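Local atomic coordinates of glycerol dehydrogenase (Schizosaccharomyces pombe, PDB entry 1TA9), a protein that catalyses the zinc- and NAD-dependent oxidation of glycerol to dihydroxyacetone in glycerol assimilation. Residues K109-D112 with S113-N117; D214-V217 with I218-P222; N293-E296 with A297-M301. All coordinates share one frame; numbering follows the deposited sequence.

Contact 1 (K109-D112 with S113-N117)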
ATOM      1  N   LYS B 109      33.792  29.092 -32.120  1.00 25.50           N
ATOM      2  CA  LYS B 109      32.710  28.411 -32.814  1.00 25.38           C
ATOM      3  C   LYS B 109      31.518  29.363 -32.902  1.00 25.12           C
ATOM      4  O   LYS B 109      30.832  29.430 -33.922  1.00 25.00           O
ATOM      5  CB  LYS B 109      32.316  27.138 -32.061  1.00 25.89           C
ATOM      6  CG  LYS B 109      33.456  26.139 -31.907  1.00 26.41           C
ATOM      7  CD  LYS B 109      33.017  24.910 -31.122  1.00 27.08           C
ATOM      8  CE  LYS B 109      34.185  23.974 -30.852  1.00 27.45           C
ATOM      9  NZ  LYS B 109      34.795  23.452 -32.105  1.00 27.82           N
ATOM     10  N   ILE B 110      31.281  30.103 -31.824  1.00 24.73           N
ATOM     11  CA  ILE B 110      30.185  31.059 -31.786  1.00 24.50           C
ATOM     12  C   ILE B 110      30.469  32.192 -32.774  1.00 24.53           C
ATOM     13  O   ILE B 110      29.619  32.539 -33.593  1.00 24.20           O
ATOM     14  CB  ILE B 110      30.010  31.636 -30.360  1.00 24.28           C
ATOM     15  CG1 ILE B 110      29.580  30.512 -29.405  1.00 24.10           C
ATOM     16  CG2 ILE B 110      28.985  32.765 -30.367  1.00 24.15           C
ATOM     17  CD1 ILE B 110      29.512  30.928 -27.952  1.00 23.84           C
ATOM     18  N   VAL B 111      31.674  32.750 -32.700  1.00 24.69           N
ATOM     19  CA  VAL B 111      32.063  33.841 -33.585  1.00 24.94           C
ATOM     20  C   VAL B 111      31.915  33.440 -35.051  1.00 25.08           C
ATOM     21  O   VAL B 111      31.342  34.181 -35.846  1.00 25.01           O
ATOM     22  CB  VAL B 111      33.526  34.275 -33.326  1.00 25.00           C
ATOM     23  CG1 VAL B 111      33.925  35.390 -34.290  1.00 24.96           C
ATOM     24  CG2 VAL B 111      33.676  34.745 -31.886  1.00 24.97           C
ATOM     25  N   ASP B 112      32.426  32.264 -35.401  1.00 25.31           N
ATOM     26  CA  ASP B 112      32.342  31.776 -36.774  1.00 25.60           C
ATOM     27  C   ASP B 112      30.907  31.725 -37.283  1.00 25.56           C
ATOM     28  O   ASP B 112      30.628  32.146 -38.404  1.00 25.46           O
ATOM     29  CB  ASP B 112      32.971  30.384 -36.887  1.00 25.96           C
ATOM     30  CG  ASP B 112      34.488  30.418 -36.793  1.00 26.39           C
ATOM     31  OD1 ASP B 112      35.111  29.335 -36.774  1.00 26.83           O
ATOM     32  OD2 ASP B 112      35.058  31.528 -36.744  1.00 26.54           O
ATOM     33  N   SER B 113      30.000  31.208 -36.458  1.00 25.37           N
ATOM     34  CA  SER B 113      28.594  31.100 -36.836  1.00 25.28           C
ATOM     35  C   SER B 113      27.983  32.459 -37.159  1.00 25.48           C
ATOM     36  O   SER B 113      27.312  32.621 -38.178  1.00 25.53           O
ATOM     37  CB  SER B 113      27.793  30.439 -35.709  1.00 25.02           C
ATOM     38  OG  SER B 113      26.412  30.408 -36.021  1.00 24.45           O
ATOM     39  N   LEU B 114      28.214  33.433 -36.286  1.00 25.59           N
ATOM     40  CA  LEU B 114      27.672  34.770 -36.479  1.00 25.72           C
ATOM     41  C   LEU B 114      28.303  35.459 -37.687  1.00 26.03           C
ATOM     42  O   LEU B 114      27.622  36.173 -38.428  1.00 25.87           O
ATOM     43  CB  LEU B 114      27.890  35.605 -35.212  1.00 25.53           C
ATOM     44  CG  LEU B 114      27.304  34.985 -33.934  1.00 25.37           C
ATOM     45  CD1 LEU B 114      27.550  35.909 -32.748  1.00 25.36           C
ATOM     46  CD2 LEU B 114      25.810  34.737 -34.117  1.00 25.01           C
ATOM     47  N   SER B 115      29.601  35.239 -37.885  1.00 26.51           N
ATOM     48  CA  SER B 115      30.320  35.835 -39.012  1.00 27.09           C
ATOM     49  C   SER B 115      29.808  35.287 -40.336  1.00 27.31           C
ATOM     50  O   SER B 115      29.497  36.044 -41.253  1.00 27.41           O
ATOM     51  CB  SER B 115      31.820  35.555 -38.902  1.00 27.14           C
ATOM     52  OG  SER B 115      32.391  36.267 -37.820  1.00 27.57           O
ATOM     53  N   GLN B 116      29.725  33.963 -40.426  1.00 27.64           N
ATOM     54  CA  GLN B 116      29.252  33.300 -41.635  1.00 27.82           C
ATOM     55  C   GLN B 116      27.847  33.757 -41.999  1.00 27.58           C
ATOM     56  O   GLN B 116      27.342  33.438 -43.075  1.00 27.54           O
ATOM     57  CB  GLN B 116      29.256  31.782 -41.436  1.00 28.46           C
ATOM     58  CG  GLN B 116      30.630  31.196 -41.174  1.00 29.54           C
ATOM     59  CD  GLN B 116      30.574  29.743 -40.742  1.00 30.14           C
ATOM     60  OE1 GLN B 116      31.605  29.124 -40.479  1.00 30.70           O
ATOM     61  NE2 GLN B 116      29.366  29.192 -40.660  1.00 30.58           N
ATOM     62  N   ASN B 117      27.214  34.503 -41.100  1.00 27.21           N
ATOM     63  CA  ASN B 117      25.868  34.992 -41.346  1.00 26.92           C
ATOM     64  C   ASN B 117      25.758  36.511 -41.468  1.00 26.87           C
ATOM     65  O   ASN B 117      24.679  37.081 -41.287  1.00 26.92           O
ATOM     66  CB  ASN B 117      24.932  34.464 -40.262  1.00 26.91           C
ATOM     67  CG  ASN B 117      24.533  33.024 -40.506  1.00 26.90           C
ATOM     68  OD1 ASN B 117      23.594  32.749 -41.249  1.00 26.80           O
ATOM     69  ND2 ASN B 117      25.265  32.092 -39.902  1.00 26.80           N
TER

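Contact 2 (D214-V217 with I218-P222)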
ATOM      1  N   ASP B 214      26.223  24.499 -25.045  1.00 13.40           N
ATOM      2  CA  ASP B 214      26.664  23.493 -26.003  1.00 13.08           C
ATOM      3  C   ASP B 214      27.127  22.315 -25.148  1.00 12.70           C
ATOM      4  O   ASP B 214      28.150  22.389 -24.469  1.00 12.55           O
ATOM      5  CB  ASP B 214      27.812  24.036 -26.860  1.00 13.27           C
ATOM      6  CG  ASP B 214      28.261  23.054 -27.937  1.00 13.82           C
ATOM      7  OD1 ASP B 214      28.662  23.512 -29.032  1.00 13.91           O
ATOM      8  OD2 ASP B 214      28.229  21.829 -27.691  1.00 13.81           O
ATOM      9  N   THR B 215      26.360  21.230 -25.168  1.00 12.37           N
ATOM     10  CA  THR B 215      26.680  20.071 -24.348  1.00 12.23           C
ATOM     11  C   THR B 215      27.926  19.286 -24.760  1.00 12.10           C
ATOM     12  O   THR B 215      28.392  18.427 -24.010  1.00 11.56           O
ATOM     13  CB  THR B 215      25.470  19.133 -24.245  1.00 12.36           C
ATOM     14  OG1 THR B 215      24.963  18.854 -25.553  1.00 12.64           O
ATOM     15  CG2 THR B 215      24.369  19.793 -23.415  1.00 12.56           C
ATOM     16  N   ASP B 216      28.474  19.571 -25.938  1.00 11.98           N
ATOM     17  CA  ASP B 216      29.694  18.880 -26.345  1.00 12.14           C
ATOM     18  C   ASP B 216      30.824  19.499 -25.532  1.00 12.13           C
ATOM     19  O   ASP B 216      31.794  18.831 -25.167  1.00 12.19           O
ATOM     20  CB  ASP B 216      29.962  19.051 -27.840  1.00 12.42           C
ATOM     21  CG  ASP B 216      31.116  18.187 -28.319  1.00 13.06           C
ATOM     22  OD1 ASP B 216      32.220  18.727 -28.545  1.00 13.44           O
ATOM     23  OD2 ASP B 216      30.921  16.960 -28.453  1.00 13.53           O
ATOM     24  N   VAL B 217      30.691  20.789 -25.247  1.00 12.06           N
ATOM     25  CA  VAL B 217      31.684  21.490 -24.443  1.00 12.01           C
ATOM     26  C   VAL B 217      31.548  21.015 -22.996  1.00 12.27           C
ATOM     27  O   VAL B 217      32.541  20.769 -22.307  1.00 11.77           O
ATOM     28  CB  VAL B 217      31.463  23.011 -24.490  1.00 12.23           C
ATOM     29  CG1 VAL B 217      32.406  23.710 -23.511  1.00 12.02           C
ATOM     30  CG2 VAL B 217      31.687  23.524 -25.907  1.00 12.00           C
ATOM     31  N   ILE B 218      30.307  20.878 -22.544  1.00 12.33           N
ATOM     32  CA  ILE B 218      30.048  20.439 -21.180  1.00 12.84           C
ATOM     33  C   ILE B 218      30.559  19.017 -20.913  1.00 12.90           C
ATOM     34  O   ILE B 218      31.210  18.769 -19.896  1.00 13.01           O
ATOM     35  CB  ILE B 218      28.527  20.492 -20.849  1.00 12.87           C
ATOM     36  CG1 ILE B 218      27.959  21.882 -21.157  1.00 13.18           C
ATOM     37  CG2 ILE B 218      28.303  20.145 -19.390  1.00 12.95           C
ATOM     38  CD1 ILE B 218      28.671  23.028 -20.454  1.00 13.68           C
ATOM     39  N   VAL B 219      30.286  18.089 -21.826  1.00 13.02           N
ATOM     40  CA  VAL B 219      30.705  16.700 -21.627  1.00 13.43           C
ATOM     41  C   VAL B 219      32.226  16.517 -21.661  1.00 13.82           C
ATOM     42  O   VAL B 219      32.745  15.543 -21.119  1.00 13.64           O
ATOM     43  CB  VAL B 219      30.049  15.755 -22.672  1.00 13.46           C
ATOM     44  CG1 VAL B 219      30.799  15.817 -23.990  1.00 13.35           C
ATOM     45  CG2 VAL B 219      30.002  14.323 -22.132  1.00 13.76           C
ATOM     46  N   ARG B 220      32.930  17.458 -22.288  1.00 14.01           N
ATOM     47  CA  ARG B 220      34.391  17.398 -22.389  1.00 14.33           C
ATOM     48  C   ARG B 220      35.098  17.957 -21.158  1.00 14.16           C
ATOM     49  O   ARG B 220      36.297  17.751 -20.974  1.00 14.28           O
ATOM     50  CB  ARG B 220      34.873  18.169 -23.627  1.00 15.06           C
ATOM     51  CG  ARG B 220      34.612  17.474 -24.953  1.00 16.48           C
ATOM     52  CD  ARG B 220      34.967  18.394 -26.121  1.00 17.58           C
ATOM     53  NE  ARG B 220      34.795  17.739 -27.416  1.00 19.00           N
ATOM     54  CZ  ARG B 220      35.649  16.856 -27.928  1.00 19.94           C
ATOM     55  NH1 ARG B 220      36.743  16.519 -27.255  1.00 20.26           N
ATOM     56  NH2 ARG B 220      35.411  16.310 -29.114  1.00 20.44           N
ATOM     57  N   ALA B 221      34.365  18.668 -20.314  1.00 13.84           N
ATOM     58  CA  ALA B 221      34.962  19.247 -19.115  1.00 13.51           C
ATOM     59  C   ALA B 221      35.131  18.192 -18.023  1.00 13.49           C
ATOM     60  O   ALA B 221      34.425  17.184 -18.009  1.00 13.33           O
ATOM     61  CB  ALA B 221      34.089  20.383 -18.605  1.00 13.80           C
ATOM     62  N   PRO B 222      36.085  18.407 -17.099  1.00 13.30           N
ATOM     63  CA  PRO B 222      36.313  17.451 -16.009  1.00 13.14           C
ATOM     64  C   PRO B 222      35.013  17.224 -15.242  1.00 12.54           C
ATOM     65  O   PRO B 222      34.309  18.177 -14.917  1.00 12.58           O
ATOM     66  CB  PRO B 222      37.367  18.148 -15.159  1.00 13.02           C
ATOM     67  CG  PRO B 222      38.160  18.906 -16.186  1.00 13.70           C
ATOM     68  CD  PRO B 222      37.075  19.498 -17.056  1.00 13.53           C
TER

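Contact 3 (N293-E296 with A297-M301)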
ATOM      1  N   ASN B 293      19.945  15.524 -19.316  1.00  9.89           N
ATOM      2  CA  ASN B 293      18.900  15.809 -18.335  1.00  9.49           C
ATOM      3  C   ASN B 293      19.464  16.553 -17.133  1.00  9.25           C
ATOM      4  O   ASN B 293      18.849  17.493 -16.617  1.00  8.58           O
ATOM      5  CB  ASN B 293      18.236  14.521 -17.841  1.00  9.34           C
ATOM      6  CG  ASN B 293      17.386  13.856 -18.899  1.00  9.23           C
ATOM      7  OD1 ASN B 293      16.954  14.492 -19.865  1.00  9.23           O
ATOM      8  ND2 ASN B 293      17.118  12.568 -18.711  1.00  9.19           N
ATOM      9  N   VAL B 294      20.638  16.123 -16.684  1.00  9.02           N
ATOM     10  CA  VAL B 294      21.272  16.748 -15.533  1.00  9.20           C
ATOM     11  C   VAL B 294      21.818  18.128 -15.887  1.00  9.12           C
ATOM     12  O   VAL B 294      21.871  19.017 -15.034  1.00  9.50           O
ATOM     13  CB  VAL B 294      22.382  15.837 -14.960  1.00  8.96           C
ATOM     14  CG1 VAL B 294      23.111  16.537 -13.817  1.00  8.93           C
ATOM     15  CG2 VAL B 294      21.748  14.543 -14.457  1.00  9.11           C
ATOM     16  N   VAL B 295      22.221  18.323 -17.139  1.00  9.11           N
ATOM     17  CA  VAL B 295      22.693  19.644 -17.537  1.00  8.97           C
ATOM     18  C   VAL B 295      21.480  20.568 -17.410  1.00  9.02           C
ATOM     19  O   VAL B 295      21.594  21.698 -16.922  1.00  8.73           O
ATOM     20  CB  VAL B 295      23.224  19.664 -18.992  1.00  8.90           C
ATOM     21  CG1 VAL B 295      23.429  21.104 -19.452  1.00  8.60           C
ATOM     22  CG2 VAL B 295      24.552  18.910 -19.067  1.00  8.65           C
ATOM     23  N   GLU B 296      20.310  20.082 -17.824  1.00  9.06           N
ATOM     24  CA  GLU B 296      19.105  20.902 -17.711  1.00  9.28           C
ATOM     25  C   GLU B 296      18.759  21.136 -16.238  1.00  9.38           C
ATOM     26  O   GLU B 296      18.387  22.239 -15.850  1.00  9.44           O
ATOM     27  CB  GLU B 296      17.896  20.256 -18.415  1.00  9.41           C
ATOM     28  CG  GLU B 296      16.683  21.194 -18.405  1.00  9.68           C
ATOM     29  CD  GLU B 296      15.361  20.528 -18.748  1.00 10.37           C
ATOM     30  OE1 GLU B 296      14.320  21.061 -18.302  1.00 10.86           O
ATOM     31  OE2 GLU B 296      15.343  19.500 -19.459  1.00 10.31           O
ATOM     32  N   ALA B 297      18.880  20.100 -15.415  1.00  9.58           N
ATOM     33  CA  ALA B 297      18.572  20.231 -13.993  1.00  9.87           C
ATOM     34  C   ALA B 297      19.523  21.209 -13.302  1.00  9.91           C
ATOM     35  O   ALA B 297      19.101  22.042 -12.497  1.00  9.83           O
ATOM     36  CB  ALA B 297      18.646  18.866 -13.312  1.00  9.95           C
ATOM     37  N   ASN B 298      20.806  21.105 -13.627  1.00  9.90           N
ATOM     38  CA  ASN B 298      21.821  21.967 -13.032  1.00 10.36           C
ATOM     39  C   ASN B 298      21.710  23.421 -13.463  1.00 10.44           C
ATOM     40  O   ASN B 298      22.090  24.325 -12.721  1.00 10.65           O
ATOM     41  CB  ASN B 298      23.224  21.475 -13.413  1.00 10.47           C
ATOM     42  CG  ASN B 298      23.654  20.255 -12.628  1.00 10.84           C
ATOM     43  OD1 ASN B 298      22.868  19.665 -11.889  1.00 11.19           O
ATOM     44  ND2 ASN B 298      24.914  19.866 -12.792  1.00 10.57           N
ATOM     45  N   THR B 299      21.202  23.642 -14.668  1.00 10.64           N
ATOM     46  CA  THR B 299      21.115  24.991 -15.214  1.00 10.86           C
ATOM     47  C   THR B 299      19.723  25.606 -15.217  1.00 10.86           C
ATOM     48  O   THR B 299      19.460  26.557 -14.482  1.00 11.15           O
ATOM     49  CB  THR B 299      21.672  25.011 -16.650  1.00 10.89           C
ATOM     50  OG1 THR B 299      22.831  24.165 -16.717  1.00 11.63           O
ATOM     51  CG2 THR B 299      22.081  26.424 -17.046  1.00 10.96           C
ATOM     52  N   LEU B 300      18.831  25.071 -16.041  1.00 10.60           N
ATOM     53  CA  LEU B 300      17.475  25.611 -16.129  1.00 10.79           C
ATOM     54  C   LEU B 300      16.614  25.373 -14.892  1.00 10.96           C
ATOM     55  O   LEU B 300      16.103  26.324 -14.292  1.00 11.17           O
ATOM     56  CB  LEU B 300      16.754  25.042 -17.355  1.00 10.68           C
ATOM     57  CG  LEU B 300      15.312  25.504 -17.599  1.00 10.86           C
ATOM     58  CD1 LEU B 300      15.277  26.999 -17.897  1.00 10.85           C
ATOM     59  CD2 LEU B 300      14.726  24.719 -18.760  1.00 10.82           C
ATOM     60  N   MET B 301      16.452  24.112 -14.502  1.00 10.87           N
ATOM     61  CA  MET B 301      15.614  23.791 -13.349  1.00 11.30           C
ATOM     62  C   MET B 301      16.116  24.402 -12.045  1.00 11.42           C
ATOM     63  O   MET B 301      15.369  25.073 -11.328  1.00 11.23           O
ATOM     64  CB  MET B 301      15.484  22.276 -13.196  1.00 11.56           C
ATOM     65  CG  MET B 301      14.800  21.590 -14.369  1.00 12.50           C
ATOM     66  SD  MET B 301      14.722  19.818 -14.095  1.00 13.57           S
ATOM     67  CE  MET B 301      15.555  19.167 -15.580  1.00 12.81           C
TER

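Contact 1 (K109-D112 with S113-N117)
Two donors of Ser-115 converge on Val-111 O: the backbone N at 2.9 Å, nearly along the C=O axis, and OG at 3.1 Å, well above the carbonyl plane. A chi1 of -69° swings OG to the side of the backbone N and back over the preceding turn, and so a short hydroxyl side chain can reach this carbonyl. One residue further along, Gln-116 N gives Asp-112 O a nearly straight bond (2.9 Å, 170°), while the aliphatic part of the Gln-116 side chain passes over the same oxygen. Asn-117 then folds back, its ND2 meeting Ser-113 O at 2.7 Å within its own amide plane. All this lies toward the C-terminal part of helix 100-115, the crossover helix of the beta-alpha-beta unit made with strands 93-98 and 120-125. The inner face is aliphatic, as suits a helix laid on a sheet: Ile-110 and Leu-114 lie side by side, pointing the same way, with CG2 of Ile-110 4.2 Å from CD1 of Leu-114. They pack on Val-152 and Ile-150 of strand 148-153, and Val-111 rests on Val-121. Ser-113, small enough to let helix 82-86 come close, bonds through OG to Tyr-83 N.

Contact 2 (D214-V217 with I218-P222)
Asp-216 and Arg-220, one helical turn apart, join in a salt bridge in which OD1 of Asp-216 receives NE of Arg-220 at 3.0 Å. The bond is fairly straight (163° at the hydrogen) but unevenly set: OD1 lies in the guanidinium plane, at its edge, whereas NE comes to OD1 from above the carboxylate, and the two planes stand 67° apart. The Arg-220 chain is extended from CG to NE, so it runs past the Asp-216 carbonyl, CG lying 3.1 Å from Asp-216 O, before NE meets the acid. CG of Asp-216, anti to the backbone N (chi1 -172°), lies beside its carbonyl carbon, on the side where Arg-220 passes; OD2 makes a second salt bridge, to Arg-76. An acid held between two arginines is likely to stay ionised.

Behind this pair, Val-219 N bonds Thr-215 O at 2.9 Å and Ile-218 N reaches Asp-214 O at 3.3 Å; the bonds at the far end, from Arg-220 N and Ala-221 N to Val-217 O, are weak. Ile-218 turns its branched, greasy side chain to Phe-291 and Val-295 of helix 289-307, while Thr-215, one face methyl and the other hydroxyl, gives OG1 to a hydrogen bond with Glu-292.

What sets the first turn is Asp-214. Its OD2 accepts Asp-216 N at 2.9 Å and also His-77 N, and OD1 bonds Phe-79 N. This is a classic aspartate N-cap, placed where strand 210-214 of the parallel sheet passes directly into helix 215-220, as befits the nucleotide-binding alpha/beta half of an iron-containing alcohol dehydrogenase.

Contact 3 (N293-E296 with A297-M301)
The carboxylate of Glu-296 carries the methyl of Met-301 on one face: CE stands almost squarely over CD at 3.5 Å, and the two side chains cross at about a right angle. Well round the helix from it, the amide of Asn-298 lies with one face over the preceding turn, with Val-294 O 3.2 Å from CG and the methyl CG1 of Val-294 on that same face, 3.7 Å from OD1. Both groups belong to helix 289-307, a buried helix of the all-helical part of the fold, and at 297-301 it widens into a pi-type turn. There Glu-296 O takes Met-301 N, five residues on, at 3.0 Å and 161°, while its bond from Leu-300 N is weak.

The acid is buried, yet amply paired by a second subunit: OE2 meets Arg-64 and Ile-258 N of that chain, and OE1 meets Ala-259 N. The extended glutamate, CG anti to the backbone N (chi1 -174°), has the length to reach this interface, where Met-301, flexible and apolar, bends at chi3 to bring its methyl back over the acid. Cut back to an alanine, this position is likely to leave Arg-64 of the second subunit without its carboxylate partner and the Met-301 methyl without the surface it lies on.

Asn-298 faces inward instead, its ND2 giving a hydrogen bond to Ala-179 O, a residue that probably takes part in NAD binding. Next along, beta-branched Thr-299 packs on Ile-211 and Ile-213, a place for a side chain that is half apolar, and hides its polar half against the helix: Val-295 O accepts both OG1, at 2.8 Å, and the backbone N, at 3.0 Å.

In the fold
Contact 1 is the most peripheral, about 28 Å from the chain's centre and partly exposed; contact 2, largely buried but with Arg-220 exposed, lies at about 16 Å and contact 3, wholly buried, at about 11 Å. Contacts 1 and 2 both lie beside the parallel sheet, one on a crossover helix, the other where strand 210-214 runs into a helix. Contacts 2 and 3 touch, Ile-218 CG2 packing 4.0 Å from Val-295 CG2, and thus tie the sheet domain to the helical one. Chemistry follows place: contact 1 uses backbone bonds and short polar side chains returning to its own carbonyls, contact 2 pairs charges in a short capped helix, and contact 3 spends its buried acid on another subunit.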